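Local coordinates for protein malate dehydrogenase (Naegleria fowleri, PDB 6UM4) that probably catalyses the reversible oxidation of malate to oxaloacetate with a nicotinamide dinucleotide as cofactor, at residues A[96-101]-A[125-130]; A[129-134]-A[156-161]; A[173-178]-A[212-217]. All blocks are in the same frame, centred on the assembly; numbering follows the deposited sequence.

Interaction 1 (A[96-101]-A[125-130]); sequences PPVTIT and ENQPVK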
loop_
_atom_site.group_PDB
_atom_site.type_symbol
_atom_site.label_atom_id
_atom_site.label_comp_id
_atom_site.label_asym_id
_atom_site.label_seq_id
_atom_site.Cartn_x
_atom_site.Cartn_y
_atom_site.Cartn_z
ATOM N N PRO A 96 -16.094 17.772 -5.284
ATOM C CA PRO A 96 -16.031 17.406 -6.696
ATOM C C PRO A 96 -14.746 16.662 -6.979
ATOM O O PRO A 96 -13.742 16.826 -6.263
ATOM C CB PRO A 96 -16.079 18.762 -7.414
ATOM C CG PRO A 96 -15.621 19.742 -6.393
ATOM C CD PRO A 96 -16.140 19.231 -5.097
ATOM N N PRO A 97 -14.737 15.791 -7.979
ATOM C CA PRO A 97 -13.559 14.946 -8.202
ATOM C C PRO A 97 -12.353 15.719 -8.710
ATOM O O PRO A 97 -12.476 16.758 -9.361
ATOM C CB PRO A 97 -14.047 13.927 -9.239
ATOM C CG PRO A 97 -15.168 14.603 -9.937
ATOM C CD PRO A 97 -15.838 15.466 -8.903
ATOM N N VAL A 98 -11.167 15.196 -8.390
ATOM C CA VAL A 98 -9.918 15.670 -8.968
ATOM C C VAL A 98 -9.317 14.535 -9.797
ATOM O O VAL A 98 -9.609 13.353 -9.587
ATOM C CB VAL A 98 -8.920 16.145 -7.894
ATOM C CG1 VAL A 98 -9.546 17.239 -7.048
ATOM C CG2 VAL A 98 -8.483 14.949 -7.028
ATOM N N THR A 99 -8.464 14.912 -10.745
ATOM C CA THR A 99 -7.823 13.994 -11.682
ATOM C C THR A 99 -6.324 13.908 -11.400
ATOM O O THR A 99 -5.641 14.941 -11.344
ATOM C CB THR A 99 -8.059 14.480 -13.112
ATOM O OG1 THR A 99 -9.448 14.423 -13.397
ATOM C CG2 THR A 99 -7.317 13.617 -14.116
ATOM N N ILE A 100 -5.801 12.686 -11.266
ATOM C CA ILE A 100 -4.385 12.463 -10.972
ATOM C C ILE A 100 -3.783 11.623 -12.092
ATOM O O ILE A 100 -4.226 10.496 -12.333
ATOM C CB ILE A 100 -4.182 11.752 -9.623
ATOM C CG1 ILE A 100 -4.986 12.422 -8.507
ATOM C CG2 ILE A 100 -2.706 11.734 -9.246
ATOM C CD1 ILE A 100 -5.478 11.399 -7.451
ATOM N N THR A 101 -2.741 12.134 -12.734
ATOM C CA THR A 101 -2.004 11.378 -13.746
ATOM C C THR A 101 -0.772 10.734 -13.116
ATOM O O THR A 101 0.014 11.414 -12.458
ATOM C CB THR A 101 -1.574 12.285 -14.905
ATOM O OG1 THR A 101 -2.722 12.960 -15.431
ATOM C CG2 THR A 101 -0.914 11.475 -16.009
ATOM N N GLU A 125 -10.328 11.550 2.812
ATOM C CA GLU A 125 -11.374 10.545 2.694
ATOM C C GLU A 125 -12.628 11.057 1.997
ATOM O O GLU A 125 -13.466 10.243 1.600
ATOM C CB GLU A 125 -11.752 10.017 4.082
ATOM N N ASN A 126 -12.774 12.370 1.822
ATOM C CA ASN A 126 -13.945 12.933 1.165
ATOM C C ASN A 126 -13.625 13.525 -0.205
ATOM O O ASN A 126 -14.409 14.320 -0.729
ATOM C CB ASN A 126 -14.594 13.975 2.074
ATOM C CG ASN A 126 -15.225 13.346 3.309
ATOM O OD1 ASN A 126 -16.021 12.408 3.206
ATOM N ND2 ASN A 126 -14.855 13.848 4.484
ATOM N N GLN A 127 -12.516 13.115 -0.816
ATOM C CA GLN A 127 -12.071 13.644 -2.104
ATOM C C GLN A 127 -12.069 12.546 -3.160
ATOM O O GLN A 127 -11.101 11.769 -3.244
ATOM C CB GLN A 127 -10.674 14.255 -1.981
ATOM C CG GLN A 127 -10.120 14.794 -3.290
ATOM C CD GLN A 127 -11.026 15.852 -3.881
ATOM O OE1 GLN A 127 -11.092 16.964 -3.377
ATOM N NE2 GLN A 127 -11.733 15.508 -4.939
ATOM N N PRO A 128 -13.105 12.459 -3.998
ATOM C CA PRO A 128 -13.114 11.465 -5.080
ATOM C C PRO A 128 -11.972 11.680 -6.056
ATOM O O PRO A 128 -11.555 12.806 -6.323
ATOM C CB PRO A 128 -14.468 11.704 -5.769
ATOM C CG PRO A 128 -15.302 12.395 -4.753
ATOM C CD PRO A 128 -14.357 13.236 -3.955
ATOM N N VAL A 129 -11.483 10.582 -6.624
ATOM C CA VAL A 129 -10.307 10.638 -7.478
ATOM C C VAL A 129 -10.564 9.935 -8.799
ATOM O O VAL A 129 -11.349 8.987 -8.891
ATOM C CB VAL A 129 -9.064 10.036 -6.781
ATOM C CG1 VAL A 129 -8.709 10.861 -5.586
ATOM C CG2 VAL A 129 -9.354 8.611 -6.335
ATOM N N LYS A 130 -9.923 10.458 -9.839
ATOM C CA LYS A 130 -9.832 9.834 -11.148
ATOM C C LYS A 130 -8.364 9.637 -11.477
ATOM O O LYS A 130 -7.572 10.585 -11.395
ATOM C CB LYS A 130 -10.507 10.683 -12.222
ATOM C CG LYS A 130 -11.988 10.939 -11.979
ATOM C CD LYS A 130 -12.599 11.736 -13.107
ATOM C CE LYS A 130 -14.061 12.040 -12.809
ATOM N NZ LYS A 130 -14.738 12.655 -13.980
#
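V98 and V129 lie beside each other on adjacent parallel strands, and the backbone between 97-100 and 128-130 is where this contact is tight. V98 uses both of its polar backbone atoms on the neighbour: its N gives a hydrogen bond to P128 O (3.2 Å), and its O takes one from K130 N. Two residues further, I100 N bonds K130 O at 2.8 Å, almost straight at 173°. On the face that carries V98 and V129, I100 also reaches in: its CD1 comes to 3.8 Å from V129 CG1, the two side chains slanting across each other. Strands 98-102 and 129-134, with helix 108-118 between them, form the first beta-alpha-beta unit of the Rossmann fold. Ahead of the regular pairing, Q127 extends the grip. Its CG is anti to the backbone N (chi1 178°) and the chain bends at chi2, turning the amide back over V98. NE2 then serves two carbonyls close to its own plane: P96 O at 2.7 Å and P128 O at 3.0 Å, the latter on a lone pair. P128 O therefore holds two donors, V98 N and Q127 NE2, while V98 CG1 lies 3.5 Å from Q127 NE2. The opposite face is looser. There the extended K130 chain runs alongside P97, CE 4.0 Å from P97 CG, and T99 OG1 merely passes K130 CB; P97 is exposed.

Interaction 2 (A[129-134]-A[156-161]); sequences VKLRLL and PLLEEI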
loop_
_atom_site.group_PDB
_atom_site.type_symbol
_atom_site.label_atom_id
_atom_site.label_comp_id
_atom_site.label_asym_id
_atom_site.label_seq_id
_atom_site.Cartn_x
_atom_site.Cartn_y
_atom_site.Cartn_z
ATOM N N VAL A 129 -11.483 10.582 -6.624
ATOM C CA VAL A 129 -10.307 10.638 -7.478
ATOM C C VAL A 129 -10.564 9.935 -8.799
ATOM O O VAL A 129 -11.349 8.987 -8.891
ATOM C CB VAL A 129 -9.064 10.036 -6.781
ATOM C CG1 VAL A 129 -8.709 10.861 -5.586
ATOM C CG2 VAL A 129 -9.354 8.611 -6.335
ATOM N N LYS A 130 -9.923 10.458 -9.839
ATOM C CA LYS A 130 -9.832 9.834 -11.148
ATOM C C LYS A 130 -8.364 9.637 -11.477
ATOM O O LYS A 130 -7.572 10.585 -11.395
ATOM C CB LYS A 130 -10.507 10.683 -12.222
ATOM C CG LYS A 130 -11.988 10.939 -11.979
ATOM C CD LYS A 130 -12.599 11.736 -13.107
ATOM C CE LYS A 130 -14.061 12.040 -12.809
ATOM N NZ LYS A 130 -14.738 12.655 -13.980
ATOM N N LEU A 131 -8.009 8.420 -11.860
ATOM C CA LEU A 131 -6.630 8.068 -12.164
ATOM C C LEU A 131 -6.458 7.988 -13.670
ATOM O O LEU A 131 -7.216 7.293 -14.351
ATOM C CB LEU A 131 -6.260 6.736 -11.517
ATOM C CG LEU A 131 -6.088 6.727 -9.998
ATOM C CD1 LEU A 131 -5.881 5.295 -9.498
ATOM C CD2 LEU A 131 -4.930 7.596 -9.636
ATOM N N ARG A 132 -5.467 8.696 -14.184
ATOM C CA ARG A 132 -5.061 8.572 -15.573
ATOM C C ARG A 132 -3.673 7.957 -15.558
ATOM O O ARG A 132 -2.699 8.616 -15.177
ATOM C CB ARG A 132 -5.094 9.929 -16.277
ATOM C CG ARG A 132 -6.506 10.534 -16.338
ATOM C CD ARG A 132 -6.542 11.850 -17.137
ATOM N NE ARG A 132 -6.553 11.626 -18.574
ATOM C CZ ARG A 132 -7.663 11.382 -19.277
ATOM N NH1 ARG A 132 -8.809 11.145 -18.643
ATOM N NH2 ARG A 132 -7.600 11.222 -20.597
ATOM N N LEU A 133 -3.592 6.711 -15.990
ATOM C CA LEU A 133 -2.417 5.869 -15.810
ATOM C C LEU A 133 -1.666 5.772 -17.126
ATOM O O LEU A 133 -2.235 5.329 -18.129
ATOM C CB LEU A 133 -2.829 4.472 -15.343
ATOM C CG LEU A 133 -3.654 4.431 -14.062
ATOM C CD1 LEU A 133 -3.923 2.979 -13.654
ATOM C CD2 LEU A 133 -2.886 5.188 -12.959
ATOM N N LEU A 134 -0.389 6.139 -17.108
ATOM C CA LEU A 134 0.441 6.198 -18.304
ATOM C C LEU A 134 1.539 5.146 -18.233
ATOM O O LEU A 134 2.155 4.953 -17.183
ATOM C CB LEU A 134 1.073 7.589 -18.450
ATOM C CG LEU A 134 2.122 7.715 -19.548
ATOM C CD1 LEU A 134 1.432 7.465 -20.871
ATOM C CD2 LEU A 134 2.779 9.077 -19.541
ATOM N N PRO A 156 -14.718 3.289 -2.998
ATOM C CA PRO A 156 -15.800 4.236 -3.284
ATOM C C PRO A 156 -15.313 5.523 -3.902
ATOM O O PRO A 156 -16.035 6.125 -4.706
ATOM C CB PRO A 156 -16.407 4.483 -1.897
ATOM C CG PRO A 156 -16.016 3.267 -1.089
ATOM C CD PRO A 156 -14.632 2.980 -1.565
ATOM N N LEU A 157 -14.091 5.945 -3.581
ATOM C CA LEU A 157 -13.590 7.232 -4.039
ATOM C C LEU A 157 -13.047 7.193 -5.459
ATOM O O LEU A 157 -12.871 8.258 -6.064
ATOM C CB LEU A 157 -12.491 7.735 -3.089
ATOM C CG LEU A 157 -12.947 8.139 -1.680
ATOM C CD1 LEU A 157 -11.767 8.461 -0.769
ATOM C CD2 LEU A 157 -13.939 9.302 -1.706
ATOM N N LEU A 158 -12.777 6.009 -6.007
ATOM C CA LEU A 158 -12.145 5.875 -7.321
ATOM C C LEU A 158 -13.229 5.947 -8.389
ATOM O O LEU A 158 -13.880 4.950 -8.703
ATOM C CB LEU A 158 -11.363 4.577 -7.407
ATOM C CG LEU A 158 -10.469 4.403 -8.619
ATOM C CD1 LEU A 158 -9.614 5.655 -8.844
ATOM C CD2 LEU A 158 -9.589 3.217 -8.343
ATOM N N GLU A 159 -13.404 7.132 -8.960
ATOM C CA GLU A 159 -14.503 7.359 -9.887
ATOM C C GLU A 159 -14.174 6.904 -11.303
ATOM O O GLU A 159 -15.090 6.587 -12.072
ATOM C CB GLU A 159 -14.889 8.838 -9.893
ATOM C CG GLU A 159 -16.377 9.078 -9.696
ATOM C CD GLU A 159 -16.664 9.926 -8.474
ATOM O OE1 GLU A 159 -16.454 11.157 -8.544
ATOM O OE2 GLU A 159 -17.080 9.363 -7.435
ATOM N N GLU A 160 -12.896 6.853 -11.663
ATOM C CA GLU A 160 -12.521 6.459 -13.008
ATOM C C GLU A 160 -11.082 5.986 -12.995
ATOM O O GLU A 160 -10.264 6.494 -12.230
ATOM C CB GLU A 160 -12.671 7.621 -14.006
ATOM C CG GLU A 160 -12.504 7.195 -15.455
ATOM C CD GLU A 160 -12.309 8.360 -16.421
ATOM O OE1 GLU A 160 -12.430 9.532 -16.001
ATOM O OE2 GLU A 160 -12.072 8.090 -17.618
ATOM N N ILE A 161 -10.781 5.018 -13.855
ATOM C CA ILE A 161 -9.413 4.611 -14.165
ATOM C C ILE A 161 -9.269 4.652 -15.681
ATOM O O ILE A 161 -9.887 3.846 -16.385
ATOM C CB ILE A 161 -9.081 3.208 -13.637
ATOM C CG1 ILE A 161 -9.355 3.108 -12.135
ATOM C CG2 ILE A 161 -7.619 2.887 -13.926
ATOM C CD1 ILE A 161 -9.246 1.671 -11.589
HETATM O O HOH W 1 -15.412 10.946 -15.630
HETATM O O HOH W 2 -9.784 11.104 -16.065
HETATM O O HOH W 3 -12.203 10.789 -18.464
#
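K130 and E160 lean across each other on one face of two parallel strands, and the lysine can be followed outward. Its CB and CG both pack on E160 CB, CG at 3.9 Å, and CG also passes E159 CB. K130 CD lies 3.6 Å from E160 OE1, and beyond CE, K130 NZ stops 4.4 Å from the same oxygen, too far for a salt bridge. Two waters sit in plane at the edge of the R132 guanidinium; water 2 lies 2.8 Å from R132 NH1 and donates to E160 OE1, so a water bridges the acid to the arginine. R132 also makes a cation-pi contact with Y162. The other face is apolar: L158 CD1 touches V129 CG2 and, at 3.8 Å, L131 CD1, while L133 CD1 meets I161 CG2. Backbone bonds join the strands: V129 N to L157 O (2.8 Å), E159 N to V129 O and L131 N to E160 O. Helix 140-151 covers L131 and I161 on this apolar face and connects the two strands, making the second beta-alpha-beta unit of the Rossmann NAD-binding domain, with 158-164 being one of the two outermost strands of the sheet within this chain.

Interaction 3 (A[173-178]-A[212-217]); sequences GADYAI and QANGDV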
loop_
_atom_site.group_PDB
_atom_site.type_symbol
_atom_site.label_atom_id
_atom_site.label_comp_id
_atom_site.label_asym_id
_atom_site.label_seq_id
_atom_site.Cartn_x
_atom_site.Cartn_y
_atom_site.Cartn_z
ATOM N N GLY A 173 -6.753 17.318 -18.411
ATOM C CA GLY A 173 -7.506 17.618 -17.214
ATOM C C GLY A 173 -6.825 17.270 -15.909
ATOM O O GLY A 173 -7.496 17.196 -14.879
ATOM N N ALA A 174 -5.504 17.106 -15.904
ATOM C CA ALA A 174 -4.822 16.718 -14.677
ATOM C C ALA A 174 -4.853 17.852 -13.662
ATOM O O ALA A 174 -4.581 19.011 -13.997
ATOM C CB ALA A 174 -3.382 16.309 -14.976
ATOM N N ASP A 175 -5.229 17.517 -12.429
ATOM C CA ASP A 175 -5.043 18.405 -11.291
ATOM C C ASP A 175 -3.755 18.091 -10.558
ATOM O O ASP A 175 -3.188 18.969 -9.897
ATOM C CB ASP A 175 -6.197 18.288 -10.295
ATOM C CG ASP A 175 -7.497 18.693 -10.879
ATOM O OD1 ASP A 175 -7.594 19.848 -11.344
ATOM O OD2 ASP A 175 -8.421 17.853 -10.866
ATOM N N TYR A 176 -3.313 16.842 -10.669
ATOM C CA TYR A 176 -2.121 16.332 -10.026
ATOM C C TYR A 176 -1.411 15.405 -10.992
ATOM O O TYR A 176 -2.050 14.703 -11.779
ATOM C CB TYR A 176 -2.478 15.569 -8.748
ATOM C CG TYR A 176 -3.232 16.401 -7.747
ATOM C CD1 TYR A 176 -2.580 17.355 -6.973
ATOM C CD2 TYR A 176 -4.587 16.263 -7.588
ATOM C CE1 TYR A 176 -3.274 18.132 -6.049
ATOM C CE2 TYR A 176 -5.291 17.032 -6.670
ATOM C CZ TYR A 176 -4.631 17.961 -5.904
ATOM O OH TYR A 176 -5.343 18.726 -5.002
ATOM N N ALA A 177 -0.087 15.405 -10.933
ATOM C CA ALA A 177 0.681 14.441 -11.704
ATOM C C ALA A 177 1.842 13.945 -10.853
ATOM O O ALA A 177 2.585 14.741 -10.275
ATOM C CB ALA A 177 1.170 15.030 -13.034
ATOM N N ILE A 178 1.994 12.629 -10.784
ATOM C CA ILE A 178 3.104 11.988 -10.090
ATOM C C ILE A 178 3.911 11.248 -11.144
ATOM O O ILE A 178 3.392 10.342 -11.810
ATOM C CB ILE A 178 2.628 11.035 -8.974
ATOM C CG1 ILE A 178 1.861 11.831 -7.919
ATOM C CG2 ILE A 178 3.820 10.324 -8.315
ATOM C CD1 ILE A 178 1.226 10.981 -6.857
ATOM N N GLN A 212 -2.104 20.350 -21.583
ATOM C CA GLN A 212 -3.266 19.514 -21.295
ATOM C C GLN A 212 -3.799 19.602 -19.874
ATOM O O GLN A 212 -5.018 19.478 -19.686
ATOM C CB GLN A 212 -2.934 18.045 -21.578
ATOM C CG GLN A 212 -2.571 17.753 -23.023
ATOM C CD GLN A 212 -3.801 17.800 -23.924
ATOM O OE1 GLN A 212 -4.190 18.856 -24.402
ATOM N NE2 GLN A 212 -4.442 16.650 -24.115
ATOM N N ALA A 213 -2.928 19.812 -18.879
ATOM C CA ALA A 213 -3.308 19.748 -17.473
ATOM C C ALA A 213 -4.067 21.005 -17.065
ATOM O O ALA A 213 -4.073 22.022 -17.766
ATOM C CB ALA A 213 -2.067 19.562 -16.592
ATOM N N ASN A 214 -4.718 20.943 -15.912
ATOM C CA ASN A 214 -5.391 22.142 -15.436
ATOM C C ASN A 214 -4.368 23.149 -14.912
ATOM O O ASN A 214 -3.219 22.808 -14.600
ATOM C CB ASN A 214 -6.441 21.756 -14.399
ATOM C CG ASN A 214 -7.652 21.065 -15.043
ATOM O OD1 ASN A 214 -7.974 21.311 -16.216
ATOM N ND2 ASN A 214 -8.285 20.167 -14.304
ATOM N N GLY A 215 -4.791 24.418 -14.849
ATOM C CA GLY A 215 -3.843 25.501 -14.626
ATOM C C GLY A 215 -3.139 25.434 -13.284
ATOM O O GLY A 215 -2.001 25.907 -13.152
ATOM N N ASP A 216 -3.811 24.891 -12.265
ATOM C CA ASP A 216 -3.281 24.801 -10.908
ATOM C C ASP A 216 -2.625 23.458 -10.627
ATOM O O ASP A 216 -2.496 23.085 -9.455
ATOM C CB ASP A 216 -4.390 25.042 -9.879
ATOM C CG ASP A 216 -4.957 26.451 -9.937
ATOM O OD1 ASP A 216 -4.240 27.377 -10.387
ATOM O OD2 ASP A 216 -6.125 26.630 -9.523
ATOM N N VAL A 217 -2.257 22.710 -11.673
ATOM C CA VAL A 217 -1.763 21.351 -11.486
ATOM C C VAL A 217 -0.516 21.359 -10.599
ATOM O O VAL A 217 0.338 22.254 -10.687
ATOM C CB VAL A 217 -1.489 20.687 -12.847
ATOM C CG1 VAL A 217 -0.479 21.510 -13.639
ATOM C CG2 VAL A 217 -0.984 19.248 -12.661
HETATM O O HOH W 4 -4.070 20.984 -8.354
#
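G173 opens the contact by giving its N-H to Q212 O at 3.0 Å, the donor standing well above the carbonyl plane, 43° out of it. Q212 is the last residue of helix 191-212, so this bond ties the start of the segment to the helix's C-terminal end. G173 has a positive phi, a backbone setting that suits glycine. A174 comes next and is buried. Its CB packs on A213 CB at 3.9 Å, and its O accepts from N214 N, a short 2.7 Å bond; the same oxygen also lies against three CB atoms of the loop, those of A213, N214 and V217. At D175 the side chain takes over. CG is anti to the carbonyl carbon (chi1 -63°), which swings the carboxylate round to the asparagine: N214 ND2 bonds D175 OD1 at 3.1 Å, nearly straight, arriving from above the carboxylate plane although OD1 itself lies close to the plane of the amide. The two flat groups are turned 44° from each other. OD2 has its own partner, the backbone N of T99, so this one carboxylate bridges the loop and strand 98-102. The backbone of D175 is also engaged, its O receiving a CA-H...O contact from V217 CA (3.2 Å) and a hydrogen bond from water 4, which donates to D216 O as well. At Y176, in strand 176-179, one ring face has that water above it, toward the rim, and Y176 N passes V217 CG2. Residues 214-217 make a type I turn, closed by V217 N to N214 O. The arrangement is the alpha-to-beta connection of the Rossmann fold in which the loop leaving helix 191-212 runs beside strand 176-179 into its parallel neighbour 218-221.

In the fold
All three contacts reach one parallel sheet, ordered 158-164, 129-134, 98-102, 176-179, 218-221, 245-247; the 212-217 side of interaction 3 is the loop leading into strand 218-221. Interactions 1 and 2 are successive steps along it, with centres about 7 Å apart; they share V129 and K130 because strand 129-134 is paired on both its edges, and I100 O probably accepts from R132 N (2.9 Å). On the other edge of strand 98-102, interaction 3 follows at about 12 Å between centres, joined by probable hydrogen bonds from D175 N to T99 O and from T101 N to Y176 O. Interactions 2 and 3 do not touch, their nearest atoms lying about 5 Å apart. All three lie within the domain that, in this family, binds the nicotinamide cofactor.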